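Local structure of MexT protein (Pseudomonas aeruginosa, 6L33) at residues V9-L14 and V38-R43; V60-T65 and L181-R186. The protein is a LysR-type transcriptional activator of the MexEF-OprN efflux pump, probably binding DNA through a domain absent from this chain, which holds the regulatory domain. All blocks are in the same frame, centred on the assembly; numbering follows the deposited sequence.

Contact 1 (V9-L14 and V38-R43); sequences VFRIGL and VLVVRR. With SO4 (sulfate ion), chain E.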
ATOM      1  N   VAL B   9     -11.046  13.718  15.541  1.00 26.95           N
ATOM      2  CA  VAL B   9     -10.269  12.839  14.679  1.00 24.38           C
ATOM      3  C   VAL B   9     -11.203  12.263  13.626  1.00 22.98           C
ATOM      4  O   VAL B   9     -12.301  11.792  13.950  1.00 20.49           O
ATOM      5  CB  VAL B   9      -9.587  11.721  15.485  1.00 30.40           C
ATOM      6  CG1 VAL B   9      -8.807  10.799  14.557  1.00 27.92           C
ATOM      7  CG2 VAL B   9      -8.673  12.318  16.546  1.00 24.53           C
ATOM      8  N   PHE B  10     -10.779  12.311  12.369  1.00 22.70           N
ATOM      9  CA  PHE B  10     -11.567  11.803  11.258  1.00 26.12           C
ATOM     10  C   PHE B  10     -10.874  10.596  10.643  1.00 18.03           C
ATOM     11  O   PHE B  10      -9.649  10.580  10.492  1.00 21.96           O
ATOM     12  CB  PHE B  10     -11.789  12.889  10.203  1.00 23.77           C
ATOM     13  CG  PHE B  10     -12.838  13.893  10.585  1.00 26.38           C
ATOM     14  CD1 PHE B  10     -14.102  13.477  10.966  1.00 37.79           C
ATOM     15  CD2 PHE B  10     -12.557  15.248  10.576  1.00 36.07           C
ATOM     16  CE1 PHE B  10     -15.071  14.395  11.322  1.00 40.12           C
ATOM     17  CE2 PHE B  10     -13.523  16.172  10.932  1.00 44.31           C
ATOM     18  CZ  PHE B  10     -14.780  15.744  11.305  1.00 42.53           C
ATOM     19  N   ARG B  11     -11.666   9.583  10.303  1.00 17.37           N
ATOM     20  CA  ARG B  11     -11.164   8.335   9.743  1.00 26.31           C
ATOM     21  C   ARG B  11     -11.796   8.129   8.376  1.00 18.14           C
ATOM     22  O   ARG B  11     -13.023   8.017   8.265  1.00 21.23           O
ATOM     23  CB  ARG B  11     -11.466   7.158  10.674  1.00 20.69           C
ATOM     24  CG  ARG B  11     -10.719   7.222  11.999  1.00 24.25           C
ATOM     25  CD  ARG B  11     -11.341   6.323  13.058  1.00 25.19           C
ATOM     26  NE  ARG B  11     -10.658   6.455  14.344  1.00 28.78           N
ATOM     27  CZ  ARG B  11     -10.985   7.343  15.280  1.00 32.59           C
ATOM     28  NH1 ARG B  11     -10.306   7.392  16.418  1.00 45.13           N
ATOM     29  NH2 ARG B  11     -11.995   8.180  15.081  1.00 31.54           N
ATOM     30  N   ILE B  12     -10.962   8.094   7.337  1.00 22.88           N
ATOM     31  CA  ILE B  12     -11.420   7.932   5.965  1.00 17.78           C
ATOM     32  C   ILE B  12     -10.647   6.793   5.315  1.00 14.11           C
ATOM     33  O   ILE B  12      -9.544   6.434   5.737  1.00 15.47           O
ATOM     34  CB  ILE B  12     -11.265   9.227   5.134  1.00 20.02           C
ATOM     35  CG1 ILE B  12      -9.789   9.508   4.850  1.00 19.48           C
ATOM     36  CG2 ILE B  12     -11.905  10.409   5.844  1.00 19.58           C
ATOM     37  CD1 ILE B  12      -9.560  10.724   3.970  1.00 20.49           C
ATOM     38  N   GLY B  13     -11.246   6.221   4.274  1.00 18.23           N
ATOM     39  CA  GLY B  13     -10.629   5.158   3.499  1.00 14.43           C
ATOM     40  C   GLY B  13     -10.342   5.635   2.085  1.00 17.71           C
ATOM     41  O   GLY B  13     -11.182   6.277   1.456  1.00 16.53           O
ATOM     42  N   LEU B  14      -9.144   5.320   1.600  1.00 13.75           N
ATOM     43  CA  LEU B  14      -8.733   5.787   0.286  1.00 11.54           C
ATOM     44  C   LEU B  14      -8.078   4.658  -0.491  1.00 14.17           C
ATOM     45  O   LEU B  14      -7.267   3.905   0.054  1.00 11.12           O
ATOM     46  CB  LEU B  14      -7.761   6.973   0.384  1.00 14.07           C
ATOM     47  CG  LEU B  14      -8.295   8.303   0.915  1.00 24.93           C
ATOM     48  CD1 LEU B  14      -7.187   9.345   0.910  1.00 16.22           C
ATOM     49  CD2 LEU B  14      -9.499   8.786   0.109  1.00 14.52           C
ATOM     50  N   VAL B  38      -7.425  15.916  13.331  1.00 27.12           N
ATOM     51  CA  VAL B  38      -6.448  14.890  12.985  1.00 27.29           C
ATOM     52  C   VAL B  38      -7.095  13.929  11.998  1.00 24.39           C
ATOM     53  O   VAL B  38      -8.225  13.475  12.215  1.00 24.10           O
ATOM     54  CB  VAL B  38      -5.952  14.148  14.237  1.00 25.90           C
ATOM     55  CG1 VAL B  38      -4.899  13.123  13.860  1.00 20.62           C
ATOM     56  CG2 VAL B  38      -5.404  15.137  15.254  1.00 25.93           C
ATOM     57  N   LEU B  39      -6.381  13.619  10.921  1.00 24.58           N
ATOM     58  CA  LEU B  39      -6.884  12.754   9.862  1.00 18.87           C
ATOM     59  C   LEU B  39      -6.176  11.406   9.904  1.00 16.24           C
ATOM     60  O   LEU B  39      -4.942  11.346   9.897  1.00 17.93           O
ATOM     61  CB  LEU B  39      -6.690  13.403   8.491  1.00 22.79           C
ATOM     62  CG  LEU B  39      -7.339  12.674   7.313  1.00 22.30           C
ATOM     63  CD1 LEU B  39      -8.843  12.591   7.505  1.00 23.42           C
ATOM     64  CD2 LEU B  39      -7.000  13.362   5.998  1.00 24.05           C
ATOM     65  N   VAL B  40      -6.959  10.332   9.941  1.00 21.51           N
ATOM     66  CA  VAL B  40      -6.455   8.968   9.834  1.00 16.17           C
ATOM     67  C   VAL B  40      -6.965   8.392   8.520  1.00 17.55           C
ATOM     68  O   VAL B  40      -8.178   8.349   8.283  1.00 19.86           O
ATOM     69  CB  VAL B  40      -6.893   8.100  11.024  1.00 19.02           C
ATOM     70  CG1 VAL B  40      -6.450   6.656  10.821  1.00 20.49           C
ATOM     71  CG2 VAL B  40      -6.337   8.657  12.321  1.00 19.00           C
ATOM     72  N   VAL B  41      -6.045   7.956   7.664  1.00 17.41           N
ATOM     73  CA  VAL B  41      -6.382   7.389   6.363  1.00 14.94           C
ATOM     74  C   VAL B  41      -6.121   5.890   6.417  1.00 15.29           C
ATOM     75  O   VAL B  41      -5.004   5.457   6.727  1.00 14.59           O
ATOM     76  CB  VAL B  41      -5.579   8.042   5.227  1.00 20.67           C
ATOM     77  CG1 VAL B  41      -6.012   7.471   3.883  1.00 21.82           C
ATOM     78  CG2 VAL B  41      -5.746   9.554   5.250  1.00 18.23           C
ATOM     79  N   ARG B  42      -7.149   5.103   6.120  1.00 12.86           N
ATOM     80  CA  ARG B  42      -7.032   3.658   6.007  1.00 17.47           C
ATOM     81  C   ARG B  42      -7.039   3.255   4.537  1.00 15.04           C
ATOM     82  O   ARG B  42      -7.657   3.916   3.698  1.00 14.60           O
ATOM     83  CB  ARG B  42      -8.174   2.954   6.745  1.00 14.62           C
ATOM     84  CG  ARG B  42      -8.378   3.412   8.182  1.00 12.93           C
ATOM     85  CD  ARG B  42      -7.160   3.109   9.046  1.00  9.35           C
ATOM     86  NE  ARG B  42      -6.711   1.729   8.886  1.00 13.85           N
ATOM     87  CZ  ARG B  42      -7.268   0.683   9.490  1.00 21.49           C
ATOM     88  NH1 ARG B  42      -8.300   0.855  10.306  1.00 10.38           N
ATOM     89  NH2 ARG B  42      -6.793  -0.537   9.278  1.00 18.14           N
ATOM     90  N   ARG B  43      -6.337   2.165   4.232  1.00 17.29           N
ATOM     91  CA  ARG B  43      -6.321   1.633   2.873  1.00 16.71           C
ATOM     92  C   ARG B  43      -7.671   1.011   2.538  1.00 15.25           C
ATOM     93  O   ARG B  43      -8.235   0.260   3.338  1.00 15.69           O
ATOM     94  CB  ARG B  43      -5.207   0.596   2.725  1.00 11.03           C
ATOM     95  CG  ARG B  43      -5.266  -0.224   1.439  1.00 12.21           C
ATOM     96  CD  ARG B  43      -4.978   0.625   0.207  1.00 12.49           C
ATOM     97  NE  ARG B  43      -3.694   1.317   0.300  1.00 19.43           N
ATOM     98  CZ  ARG B  43      -2.520   0.757   0.025  1.00 22.98           C
ATOM     99  NH1 ARG B  43      -2.460  -0.508  -0.365  1.00 13.73           N
ATOM    100  NH2 ARG B  43      -1.404   1.465   0.139  1.00 22.72           N
TER
HETATM  101  S   SO4 E 401      -4.034   0.050   6.796  1.00 24.41           S
HETATM  102  O1  SO4 E 401      -4.370  -0.817   7.922  1.00 25.24           O
HETATM  103  O2  SO4 E 401      -3.837  -0.750   5.592  1.00 35.02           O
HETATM  104  O3  SO4 E 401      -5.122   0.996   6.578  1.00 21.70           O
HETATM  105  O4  SO4 E 401      -2.808   0.784   7.091  1.00 34.00           O
HETATM  106  O   HOH W   1      -4.490   4.208   0.655  1.00 20.54           O
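Phe10 N donates to Val38 O at 2.8 Å, the first of five backbone bonds that zip strand 9-14 to strand 38-43. The parallel pairing continues through Val40 N, Ile12 N and Arg42 N to Leu14 N, which reaches Arg42 O at 2.9 Å. Between them CA hydrogens lean on carbonyls, as Gly13 CA does on Arg42 O.

Ile12 CG1, between backbone N and carbonyl carbon (chi1 71°), lies against Val41 CG2 and lets CD1 reach Leu39; the Ile12 and Leu39 side chains cross at about a right angle, CD1 to CD1 at 4.1 Å. Branched aliphatics suit this buried face, lined also by Phe10 and covered by helices 18-33 (of the same beta-alpha-beta unit) and 193-203. At the strand end Val41 CG1 fits against Leu14 CD1 at 3.7 Å. On the other face Val9 CG1 meets Val40 CG2, and Val9 and Val38 pack on Leu113 of the second subunit.

A sulfate, probably from the crystallisation liquor, meets the edge of the bent Arg42 side chain: NE binds O3, and NH2 binds O1 at 2.8 Å. Arg43 N and the second subunit's Arg43 NH1 bind it too, while this chain's Arg43 NH2 bonds Gln136 of that subunit.

Contact 2 (V60-T65 and L181-R186); sequences VGVSYT and LSMAWR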
ATOM      1  N   VAL B  60     -16.120   7.646   5.751  1.00 18.94           N
ATOM      2  CA  VAL B  60     -16.298   7.877   4.326  1.00 16.25           C
ATOM      3  C   VAL B  60     -15.085   7.303   3.612  1.00 16.91           C
ATOM      4  O   VAL B  60     -13.983   7.256   4.165  1.00 16.57           O
ATOM      5  CB  VAL B  60     -16.487   9.382   4.018  1.00 21.35           C
ATOM      6  CG1 VAL B  60     -15.270  10.173   4.465  1.00 18.21           C
ATOM      7  CG2 VAL B  60     -16.777   9.613   2.539  1.00 18.14           C
ATOM      8  N   GLY B  61     -15.296   6.842   2.391  1.00 19.37           N
ATOM      9  CA  GLY B  61     -14.210   6.317   1.588  1.00 20.22           C
ATOM     10  C   GLY B  61     -14.305   6.807   0.162  1.00 20.60           C
ATOM     11  O   GLY B  61     -15.393   7.030  -0.372  1.00 18.20           O
ATOM     12  N   VAL B  62     -13.138   6.989  -0.448  1.00 12.22           N
ATOM     13  CA  VAL B  62     -13.020   7.278  -1.872  1.00 22.76           C
ATOM     14  C   VAL B  62     -12.213   6.141  -2.476  1.00 20.21           C
ATOM     15  O   VAL B  62     -10.991   6.066  -2.291  1.00 19.50           O
ATOM     16  CB  VAL B  62     -12.365   8.637  -2.142  1.00 25.75           C
ATOM     17  CG1 VAL B  62     -12.377   8.939  -3.635  1.00 25.43           C
ATOM     18  CG2 VAL B  62     -13.084   9.728  -1.368  1.00 18.69           C
ATOM     19  N   SER B  63     -12.895   5.262  -3.201  1.00 15.95           N
ATOM     20  CA  SER B  63     -12.323   3.994  -3.620  1.00 16.73           C
ATOM     21  C   SER B  63     -13.063   3.514  -4.857  1.00 22.05           C
ATOM     22  O   SER B  63     -14.151   4.001  -5.179  1.00 18.66           O
ATOM     23  CB  SER B  63     -12.427   2.949  -2.501  1.00 16.94           C
ATOM     24  OG  SER B  63     -11.725   1.763  -2.826  1.00 22.29           O
ATOM     25  N   TYR B  64     -12.454   2.560  -5.554  1.00 13.94           N
ATOM     26  CA  TYR B  64     -13.233   1.724  -6.451  1.00 13.83           C
ATOM     27  C   TYR B  64     -14.217   0.917  -5.618  1.00 22.50           C
ATOM     28  O   TYR B  64     -13.869   0.389  -4.559  1.00 20.27           O
ATOM     29  CB  TYR B  64     -12.324   0.800  -7.259  1.00 17.47           C
ATOM     30  CG  TYR B  64     -11.272   1.543  -8.044  1.00 22.55           C
ATOM     31  CD1 TYR B  64     -11.591   2.183  -9.237  1.00 15.55           C
ATOM     32  CD2 TYR B  64      -9.966   1.623  -7.583  1.00 15.84           C
ATOM     33  CE1 TYR B  64     -10.633   2.871  -9.954  1.00 17.85           C
ATOM     34  CE2 TYR B  64      -9.003   2.309  -8.291  1.00 19.46           C
ATOM     35  CZ  TYR B  64      -9.340   2.929  -9.476  1.00 21.40           C
ATOM     36  OH  TYR B  64      -8.377   3.613 -10.183  1.00 21.07           O
ATOM     37  N   THR B  65     -15.462   0.854  -6.072  1.00 17.28           N
ATOM     38  CA  THR B  65     -16.511   0.191  -5.313  1.00 22.89           C
ATOM     39  C   THR B  65     -17.295  -0.741  -6.219  1.00 19.64           C
ATOM     40  O   THR B  65     -17.528  -0.435  -7.393  1.00 19.71           O
ATOM     41  CB  THR B  65     -17.466   1.201  -4.665  1.00 25.31           C
ATOM     42  OG1 THR B  65     -18.067   2.009  -5.685  1.00 33.58           O
ATOM     43  CG2 THR B  65     -16.722   2.096  -3.681  1.00 24.48           C
ATOM     44  N   LEU B 181     -14.940   4.792  -9.611  1.00 16.12           N
ATOM     45  CA  LEU B 181     -14.475   5.450  -8.398  1.00 21.29           C
ATOM     46  C   LEU B 181     -15.675   6.100  -7.722  1.00 25.20           C
ATOM     47  O   LEU B 181     -16.434   6.832  -8.365  1.00 17.62           O
ATOM     48  CB  LEU B 181     -13.405   6.499  -8.708  1.00 26.71           C
ATOM     49  CG  LEU B 181     -11.931   6.084  -8.723  1.00 26.41           C
ATOM     50  CD1 LEU B 181     -11.043   7.300  -8.951  1.00 20.50           C
ATOM     51  CD2 LEU B 181     -11.539   5.362  -7.439  1.00 22.33           C
ATOM     52  N   SER B 182     -15.862   5.816  -6.436  1.00 18.49           N
ATOM     53  CA  SER B 182     -17.024   6.295  -5.705  1.00 20.93           C
ATOM     54  C   SER B 182     -16.596   6.987  -4.420  1.00 25.31           C
ATOM     55  O   SER B 182     -15.528   6.709  -3.870  1.00 18.17           O
ATOM     56  CB  SER B 182     -17.984   5.150  -5.344  1.00 18.03           C
ATOM     57  OG  SER B 182     -18.721   4.708  -6.468  1.00 32.97           O
HETATM   58  N   MSE B 183     -17.444   7.898  -3.956  1.00 22.05           N
HETATM   59  CA  MSE B 183     -17.411   8.313  -2.564  1.00 25.45           C
HETATM   60  C   MSE B 183     -18.580   7.635  -1.880  1.00 22.25           C
HETATM   61  O   MSE B 183     -19.720   7.773  -2.318  1.00 24.28           O
HETATM   62  CB  MSE B 183     -17.501   9.828  -2.400  1.00 22.79           C
HETATM   63  CG  MSE B 183     -17.569  10.244  -0.937  1.00 26.13           C
HETATM   64 SE   MSE B 183     -17.676  12.162  -0.624  1.00 58.88          SE
HETATM   65  CE  MSE B 183     -16.252  12.744  -1.813  1.00 38.18           C
ATOM     66  N   ALA B 184     -18.301   6.887  -0.820  1.00 14.36           N
ATOM     67  CA  ALA B 184     -19.330   6.121  -0.137  1.00 20.85           C
ATOM     68  C   ALA B 184     -19.248   6.371   1.358  1.00 23.26           C
ATOM     69  O   ALA B 184     -18.154   6.451   1.928  1.00 21.42           O
ATOM     70  CB  ALA B 184     -19.199   4.622  -0.426  1.00 20.58           C
ATOM     71  N   TRP B 185     -20.413   6.495   1.984  1.00 19.97           N
ATOM     72  CA  TRP B 185     -20.491   6.698   3.419  1.00 24.89           C
ATOM     73  C   TRP B 185     -21.741   5.999   3.931  1.00 22.70           C
ATOM     74  O   TRP B 185     -22.613   5.589   3.161  1.00 28.53           O
ATOM     75  CB  TRP B 185     -20.485   8.191   3.777  1.00 18.22           C
ATOM     76  CG  TRP B 185     -21.653   8.967   3.250  1.00 20.36           C
ATOM     77  CD1 TRP B 185     -22.788   9.301   3.931  1.00 24.46           C
ATOM     78  CD2 TRP B 185     -21.796   9.526   1.935  1.00 24.02           C
ATOM     79  NE1 TRP B 185     -23.630  10.026   3.123  1.00 20.63           N
ATOM     80  CE2 TRP B 185     -23.045  10.179   1.893  1.00 29.22           C
ATOM     81  CE3 TRP B 185     -20.991   9.538   0.792  1.00 24.15           C
ATOM     82  CZ2 TRP B 185     -23.508  10.833   0.753  1.00 29.14           C
ATOM     83  CZ3 TRP B 185     -21.452  10.188  -0.341  1.00 30.95           C
ATOM     84  CH2 TRP B 185     -22.701  10.826  -0.351  1.00 31.13           C
ATOM     85  N   ARG B 186     -21.811   5.861   5.245  1.00 30.74           N
ATOM     86  CA  ARG B 186     -22.882   5.130   5.896  1.00 45.40           C
ATOM     87  C   ARG B 186     -24.095   6.030   6.093  1.00 44.20           C
ATOM     88  O   ARG B 186     -23.968   7.235   6.329  1.00 37.94           O
ATOM     89  CB  ARG B 186     -22.404   4.588   7.240  1.00 43.83           C
ATOM     90  CG  ARG B 186     -21.837   5.663   8.137  1.00 48.14           C
ATOM     91  CD  ARG B 186     -20.343   5.887   7.930  1.00 41.69           C
ATOM     92  NE  ARG B 186     -19.543   4.754   8.379  1.00 51.01           N
ATOM     93  CZ  ARG B 186     -19.487   4.319   9.633  1.00 44.17           C
ATOM     94  NH1 ARG B 186     -20.171   4.924  10.596  1.00 43.95           N
ATOM     95  NH2 ARG B 186     -18.730   3.277   9.926  1.00 36.49           N
TER
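Strand 60-62 runs antiparallel to strand 181-186, with Gly61-Ala184 and Ser63-Ser182 as hydrogen-bonded pairs and Val62-Met183 as a non-hydrogen-bonded pair between them. Gly61 N and O bond Ala184 O and N, both at 2.9 Å, and at the corner residue Ser63 the pairing persists, its N bonding Ser182 O and its O taking Ser182 N at 2.8 Å.

Leu181 and Tyr64 form the clearest side-chain contact. Leu181 CD2 stands over the centre of the Tyr64 ring, 3.6 Å from its centroid and only 10° off the normal, a CH-pi contact. The first torsion of Tyr64 (chi1 -56°) swings the ring alongside Leu181 and the second (chi2 -78°) turns a face to this methyl, while the hydroxyl bonds Asp17; an aromatic with a polar tip serves both needs. Further along the same face, Val60 CG2 packs on CG of Met183, a selenomethionine, at 3.6 Å. The unbranched selenoether chain of Met183 bends at chi3 and also packs against Ile202 of helix 193-203. On the opposite face Ser63, Ser182 and Ala184 are small, and Gly61 has no side chain. Thr65 reaches over from the loop, its OG1 2.9 Å from Ser182 OG, though the serine oxygen is less surely placed.

Arg74, also bonded to Thr65 OG1, would probably polarise that hydroxyl and make it a better donor.

How the contacts relate
Both contacts are largely buried and belong to one mixed five-stranded sheet of the LysR regulatory domain, a periplasmic-binding-protein-like fold. Strands 9-14 and 60-62 are neighbours, so Gly13 joins the two contacts through its N to Val60 O and its O to Val62 N. Contact 1 is parallel, links strands close in sequence through a helix, and includes an outermost strand of the chain's sheet; the second subunit continues that sheet, and arginines meet an anion there. Contact 2 is antiparallel, joins segments 116 residues apart, and lies deeper within the chain, touched by no other subunit. Its side chains are mostly apolar groups and hydroxyls, with no charged group meeting across it. Helix 193-203 packs against both.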